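Local coordinates for malonate decarboxylase subunit alpha (Acinetobacter baumannii ATCC 17978, PDB 6MPR), which probably acts as the acyl-carrier-protein transferase of malonate decarboxylase, exchanging the acetyl group of acetyl-ACP for malonate to give malonyl-ACP and acetate, at residues 211-216 / 345-350; 316-321 / 335-340. One frame throughout, in Å; residues are numbered along the deposited sequence.

Contact 1. Residues 211-216 / 345-350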
loop_
_atom_site.group_PDB
_atom_site.type_symbol
_atom_site.label_atom_id
_atom_site.label_comp_id
_atom_site.label_asym_id
_atom_site.label_seq_id
_atom_site.Cartn_x
_atom_site.Cartn_y
_atom_site.Cartn_z
ATOM N N ARG A 211 10.307 20.687 12.706
ATOM C CA ARG A 211 9.558 20.747 11.458
ATOM C C ARG A 211 8.098 20.484 11.795
ATOM O O ARG A 211 7.769 20.042 12.901
ATOM C CB ARG A 211 10.079 19.728 10.446
ATOM C CG ARG A 211 9.936 18.286 10.932
ATOM C CD ARG A 211 10.467 17.283 9.901
ATOM N NE ARG A 211 10.175 15.913 10.295
ATOM C CZ ARG A 211 11.083 15.020 10.663
ATOM N NH1 ARG A 211 12.379 15.348 10.677
ATOM N NH2 ARG A 211 10.691 13.795 11.007
ATOM N N VAL A 212 7.229 20.709 10.812
ATOM C CA VAL A 212 5.817 20.368 10.924
ATOM C C VAL A 212 5.609 19.025 10.239
ATOM O O VAL A 212 5.793 18.908 9.021
ATOM C CB VAL A 212 4.908 21.446 10.302
ATOM C CG1 VAL A 212 3.452 21.020 10.424
ATOM C CG2 VAL A 212 5.120 22.808 10.986
ATOM N N ASP A 213 5.228 18.016 11.016
ATOM C CA ASP A 213 4.878 16.707 10.475
ATOM C C ASP A 213 3.383 16.537 10.278
ATOM O O ASP A 213 2.965 15.819 9.359
ATOM C CB ASP A 213 5.384 15.609 11.408
ATOM C CG ASP A 213 6.888 15.471 11.380
ATOM O OD1 ASP A 213 7.418 15.170 10.300
ATOM O OD2 ASP A 213 7.544 15.651 12.424
ATOM N N ILE A 214 2.574 17.162 11.133
ATOM C CA ILE A 214 1.123 17.150 11.012
ATOM C C ILE A 214 0.695 18.608 11.017
ATOM O O ILE A 214 0.897 19.304 12.016
ATOM C CB ILE A 214 0.434 16.407 12.172
ATOM C CG1 ILE A 214 0.966 14.973 12.330
ATOM C CG2 ILE A 214 -1.085 16.428 11.986
ATOM C CD1 ILE A 214 0.621 14.060 11.179
ATOM N N PRO A 215 0.098 19.122 9.936
ATOM C CA PRO A 215 -0.326 20.530 9.918
ATOM C C PRO A 215 -1.452 20.830 10.896
ATOM O O PRO A 215 -2.309 19.989 11.186
ATOM C CB PRO A 215 -0.809 20.750 8.476
ATOM C CG PRO A 215 -0.397 19.529 7.697
ATOM C CD PRO A 215 -0.242 18.411 8.694
ATOM N N ALA A 216 -1.446 22.079 11.372
ATOM C CA ALA A 216 -2.447 22.563 12.318
ATOM C C ALA A 216 -3.875 22.309 11.838
ATOM O O ALA A 216 -4.771 22.035 12.644
ATOM C CB ALA A 216 -2.222 24.059 12.558
ATOM N N ALA A 345 16.612 15.375 11.792
ATOM C CA ALA A 345 16.110 14.173 12.454
ATOM C C ALA A 345 15.389 13.219 11.489
ATOM O O ALA A 345 14.769 13.638 10.504
ATOM C CB ALA A 345 15.159 14.555 13.593
ATOM N N LEU A 346 15.469 11.922 11.811
ATOM C CA LEU A 346 14.748 10.877 11.091
ATOM C C LEU A 346 13.285 11.246 10.860
ATOM O O LEU A 346 12.635 11.837 11.725
ATOM C CB LEU A 346 14.814 9.570 11.893
ATOM C CG LEU A 346 14.048 8.332 11.401
ATOM C CD1 LEU A 346 14.619 7.817 10.074
ATOM C CD2 LEU A 346 14.019 7.203 12.463
ATOM N N ARG A 347 12.764 10.864 9.689
ATOM C CA ARG A 347 11.324 10.867 9.402
ATOM C C ARG A 347 10.935 9.425 9.086
ATOM O O ARG A 347 11.172 8.935 7.976
ATOM C CB ARG A 347 10.985 11.813 8.244
ATOM C CG ARG A 347 9.661 11.585 7.542
ATOM C CD ARG A 347 8.491 12.429 8.086
ATOM N NE ARG A 347 7.296 12.200 7.264
ATOM C CZ ARG A 347 6.092 12.732 7.473
ATOM N NH1 ARG A 347 5.872 13.565 8.496
ATOM N NH2 ARG A 347 5.097 12.424 6.649
ATOM N N SER A 348 10.394 8.728 10.079
ATOM C CA SER A 348 9.790 7.440 9.800
ATOM C C SER A 348 8.412 7.651 9.188
ATOM O O SER A 348 7.834 8.740 9.239
ATOM C CB SER A 348 9.665 6.616 11.071
ATOM O OG SER A 348 9.010 7.367 12.069
ATOM N N ASN A 349 7.894 6.589 8.584
ATOM C CA ASN A 349 6.568 6.651 7.995
ATOM C C ASN A 349 6.138 5.197 7.811
ATOM O O ASN A 349 6.539 4.565 6.836
ATOM C CB ASN A 349 6.607 7.419 6.677
ATOM C CG ASN A 349 5.241 7.604 6.050
ATOM O OD1 ASN A 349 4.360 6.750 6.179
ATOM N ND2 ASN A 349 5.064 8.725 5.341
ATOM N N ARG A 350 5.347 4.676 8.757
ATOM C CA ARG A 350 5.060 3.239 8.727
ATOM C C ARG A 350 4.242 2.863 7.498
ATOM O O ARG A 350 4.495 1.820 6.875
ATOM C CB ARG A 350 4.359 2.785 10.021
ATOM C CG ARG A 350 3.916 1.297 9.977
ATOM C CD ARG A 350 3.691 0.699 11.372
ATOM N NE ARG A 350 4.964 0.357 12.010
ATOM C CZ ARG A 350 5.485 0.984 13.061
ATOM N NH1 ARG A 350 4.835 1.983 13.634
ATOM N NH2 ARG A 350 6.662 0.606 13.555
HETATM O O HOH W 1 2.664 14.012 7.265
#
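Arg347 and Arg211 share one carboxylate oxygen, Asp213 OD1, and with it form a buried salt-bridge network between two loops. From CB outward, Arg347 meets a new partner at almost every step. Its CB packs against the Arg211 guanidinium, 3.4 Å from Arg211 NH2. The chain then bends at chi2 (94°), which swings Arg347 CD over to Asp213, 3.7 Å from Asp213 OD1. NE turns to Glu186 of the second subunit, so this arginine also ties the subunit interface to the network; Phe190 of that subunit packs on both arginines. Arg347 NH1 gives a bent bond of 2.9 Å to Asp213 OD1, reaching it on the anti side, while Arg347 NH2 lies 3.0 Å from the oxygen of a water that in turn donates to Asp213 O.

Arg211 comes to the same oxygen on its syn side: Arg211 NE sits 2.9 Å from Asp213 OD1, nearly straight. OD1 is thus gripped twice, and Asp213 OD2 is held by the backbone N of Thr174 and Gly175; with the two arginines, this probably favours the ionised carboxylate. Asp213 itself stands in a classic beta bulge, facing Ile172 together with Ile214. At the far end of the extended Arg211 chain, NH1 donates to Ala345 O and also pairs with Asp343. Arg211 NH2 points straight at Leu346 O, 2.9 Å away with an N-H...O angle of 177°, and that oxygen lies in the guanidinium plane.

Contact 2. Residues 316-321 / 335-340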
loop_
_atom_site.group_PDB
_atom_site.type_symbol
_atom_site.label_atom_id
_atom_site.label_comp_id
_atom_site.label_asym_id
_atom_site.label_seq_id
_atom_site.Cartn_x
_atom_site.Cartn_y
_atom_site.Cartn_z
ATOM N N GLU A 316 23.188 0.876 1.688
ATOM C CA GLU A 316 23.126 2.116 0.925
ATOM C C GLU A 316 21.956 3.004 1.309
ATOM O O GLU A 316 22.082 4.235 1.249
ATOM C CB GLU A 316 23.087 1.797 -0.572
ATOM C CG GLU A 316 24.462 1.263 -0.989
ATOM C CD GLU A 316 24.540 0.757 -2.412
ATOM O OE1 GLU A 316 25.527 0.052 -2.714
ATOM O OE2 GLU A 316 23.632 1.056 -3.222
ATOM N N SER A 317 20.840 2.418 1.724
ATOM C CA SER A 317 19.659 3.197 2.052
ATOM C C SER A 317 18.804 2.406 3.030
ATOM O O SER A 317 18.705 1.177 2.942
ATOM C CB SER A 317 18.855 3.530 0.793
ATOM O OG SER A 317 18.257 2.362 0.246
ATOM N N VAL A 318 18.192 3.120 3.963
ATOM C CA VAL A 318 17.218 2.533 4.880
ATOM C C VAL A 318 16.059 3.501 4.985
ATOM O O VAL A 318 16.262 4.672 5.335
ATOM C CB VAL A 318 17.806 2.284 6.279
ATOM C CG1 VAL A 318 16.760 1.652 7.202
ATOM C CG2 VAL A 318 19.043 1.433 6.206
ATOM N N HIS A 319 14.853 3.020 4.692
ATOM C CA HIS A 319 13.611 3.705 5.030
ATOM C C HIS A 319 12.975 3.001 6.223
ATOM O O HIS A 319 12.969 1.771 6.284
ATOM C CB HIS A 319 12.638 3.712 3.849
ATOM C CG HIS A 319 11.490 4.638 4.058
ATOM N ND1 HIS A 319 10.272 4.209 4.546
ATOM C CD2 HIS A 319 11.401 5.986 3.949
ATOM C CE1 HIS A 319 9.468 5.248 4.683
ATOM N NE2 HIS A 319 10.131 6.340 4.337
ATOM N N CYS A 320 12.433 3.778 7.169
ATOM C CA CYS A 320 12.101 3.276 8.503
ATOM C C CYS A 320 10.608 3.357 8.790
ATOM O O CYS A 320 9.967 4.361 8.471
ATOM C CB CYS A 320 12.820 4.075 9.596
ATOM S SG CYS A 320 14.610 3.980 9.539
ATOM N N PHE A 321 10.080 2.298 9.442
ATOM C CA PHE A 321 8.717 2.323 9.963
ATOM C C PHE A 321 8.597 3.213 11.195
ATOM O O PHE A 321 7.532 3.793 11.439
ATOM C CB PHE A 321 8.267 0.912 10.346
ATOM C CG PHE A 321 8.595 -0.150 9.338
ATOM C CD1 PHE A 321 7.745 -0.403 8.274
ATOM C CD2 PHE A 321 9.743 -0.910 9.475
ATOM C CE1 PHE A 321 8.030 -1.409 7.363
ATOM C CE2 PHE A 321 10.045 -1.916 8.567
ATOM C CZ PHE A 321 9.200 -2.161 7.504
ATOM N N PRO A 335 23.055 10.772 7.397
ATOM C CA PRO A 335 21.942 11.170 6.521
ATOM C C PRO A 335 22.100 10.683 5.092
ATOM O O PRO A 335 21.109 10.685 4.358
ATOM C CB PRO A 335 21.964 12.696 6.597
ATOM C CG PRO A 335 23.389 13.028 6.852
ATOM C CD PRO A 335 23.896 11.926 7.760
ATOM N N ASP A 336 23.298 10.256 4.668
ATOM C CA ASP A 336 23.391 9.651 3.339
ATOM C C ASP A 336 22.617 8.338 3.240
ATOM O O ASP A 336 22.199 7.957 2.141
ATOM C CB ASP A 336 24.856 9.425 2.950
ATOM C CG ASP A 336 25.521 10.695 2.456
ATOM O OD1 ASP A 336 24.777 11.640 2.125
ATOM O OD2 ASP A 336 26.774 10.763 2.397
ATOM N N VAL A 337 22.406 7.658 4.360
ATOM C CA VAL A 337 21.776 6.345 4.391
ATOM C C VAL A 337 20.298 6.437 4.740
ATOM O O VAL A 337 19.470 5.801 4.094
ATOM C CB VAL A 337 22.524 5.431 5.383
ATOM C CG1 VAL A 337 21.806 4.096 5.524
ATOM C CG2 VAL A 337 23.954 5.237 4.878
ATOM N N PHE A 338 19.954 7.227 5.758
ATOM C CA PHE A 338 18.600 7.316 6.297
ATOM C C PHE A 338 17.840 8.492 5.688
ATOM O O PHE A 338 18.416 9.364 5.031
ATOM C CB PHE A 338 18.642 7.447 7.831
ATOM C CG PHE A 338 19.209 6.228 8.532
ATOM C CD1 PHE A 338 18.398 5.138 8.809
ATOM C CD2 PHE A 338 20.546 6.176 8.887
ATOM C CE1 PHE A 338 18.899 4.008 9.432
ATOM C CE2 PHE A 338 21.073 5.032 9.515
ATOM C CZ PHE A 338 20.240 3.950 9.784
ATOM N N PHE A 339 16.521 8.516 5.921
ATOM C CA PHE A 339 15.679 9.625 5.483
ATOM C C PHE A 339 15.535 10.604 6.649
ATOM O O PHE A 339 14.898 10.293 7.659
ATOM C CB PHE A 339 14.320 9.115 4.994
ATOM C CG PHE A 339 14.390 8.406 3.655
ATOM C CD1 PHE A 339 14.794 7.077 3.582
ATOM C CD2 PHE A 339 14.089 9.082 2.472
ATOM C CE1 PHE A 339 14.879 6.417 2.349
ATOM C CE2 PHE A 339 14.159 8.428 1.234
ATOM C CZ PHE A 339 14.555 7.088 1.180
ATOM N N THR A 340 16.125 11.786 6.508
ATOM C CA THR A 340 16.169 12.761 7.589
ATOM C C THR A 340 15.688 14.104 7.065
ATOM O O THR A 340 15.858 14.425 5.884
ATOM C CB THR A 340 17.584 12.914 8.163
ATOM O OG1 THR A 340 18.461 13.406 7.149
ATOM C CG2 THR A 340 18.097 11.577 8.711
HETATM O O HOH W 2 20.509 6.381 0.612
HETATM O O HOH W 3 15.381 6.235 7.239
#
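His319 carries CG anti to its own N (chi1 -168°), whereas Phe339 keeps CG beside its N (chi1 -73°), and with these torsions the two side chains cross at about a right angle. The result is a T-shaped pair: the imidazole edge points at the phenyl face, with ring planes at 75° and centroids 5.0 Å apart. His319 CD2 does the touching, sitting over the rim of the face 3.6 Å from Phe339 CD1. The edge of the same phenyl ring meets Val318 O. Outside the pair, Val151 of the second subunit packs on His319 and Pro187 of that subunit on Phe339.

Within this chain, strand 317-319 is an edge strand of the mixed sheet, beside strand 297-299. After it the chain passes through helix 328-332 and returns as a loop running alongside in nearly the same direction. One direct backbone bond joins them, Val318 N to Val337 O at 3.0 Å, and that carbonyl also receives a CA-H...O contact from Ser317 CA. Elsewhere water fills in. One water donates to both Glu316 O and Asp336 O. Another donates to Val318 O at 2.6 Å and accepts from Phe339 N at 2.9 Å.

Phe338 lies alongside Val318, pointing the same way, with Phe338 CE1 3.8 Å from Val318 CB. Val337 CG1 reaches one face of the Phe338 ring as well as Val318 CG2, and Cys320 SG comes in at the ring edge, 4.0 Å from Phe338 CD1.

In the fold
Contact 2 is nested along the chain inside the long loop that contact 1 closes: 211-216 comes first, then 316-321, 335-340 and 345-350. Their centres lie about 14 Å apart on the same side of the chain's centre. The loop between helices 328-332 and 350-359 serves both. Contact 2 keeps it against the end strand of the mixed sheet, and contact 1 carries it across to 211-216, in the loop leading into strand 221-224 of the parallel sheet. The two contacts touch directly, through probable backbone bonds from Arg347 N to Phe339 O and from Asn349 N to Cys320 O. Both also touch the second subunit.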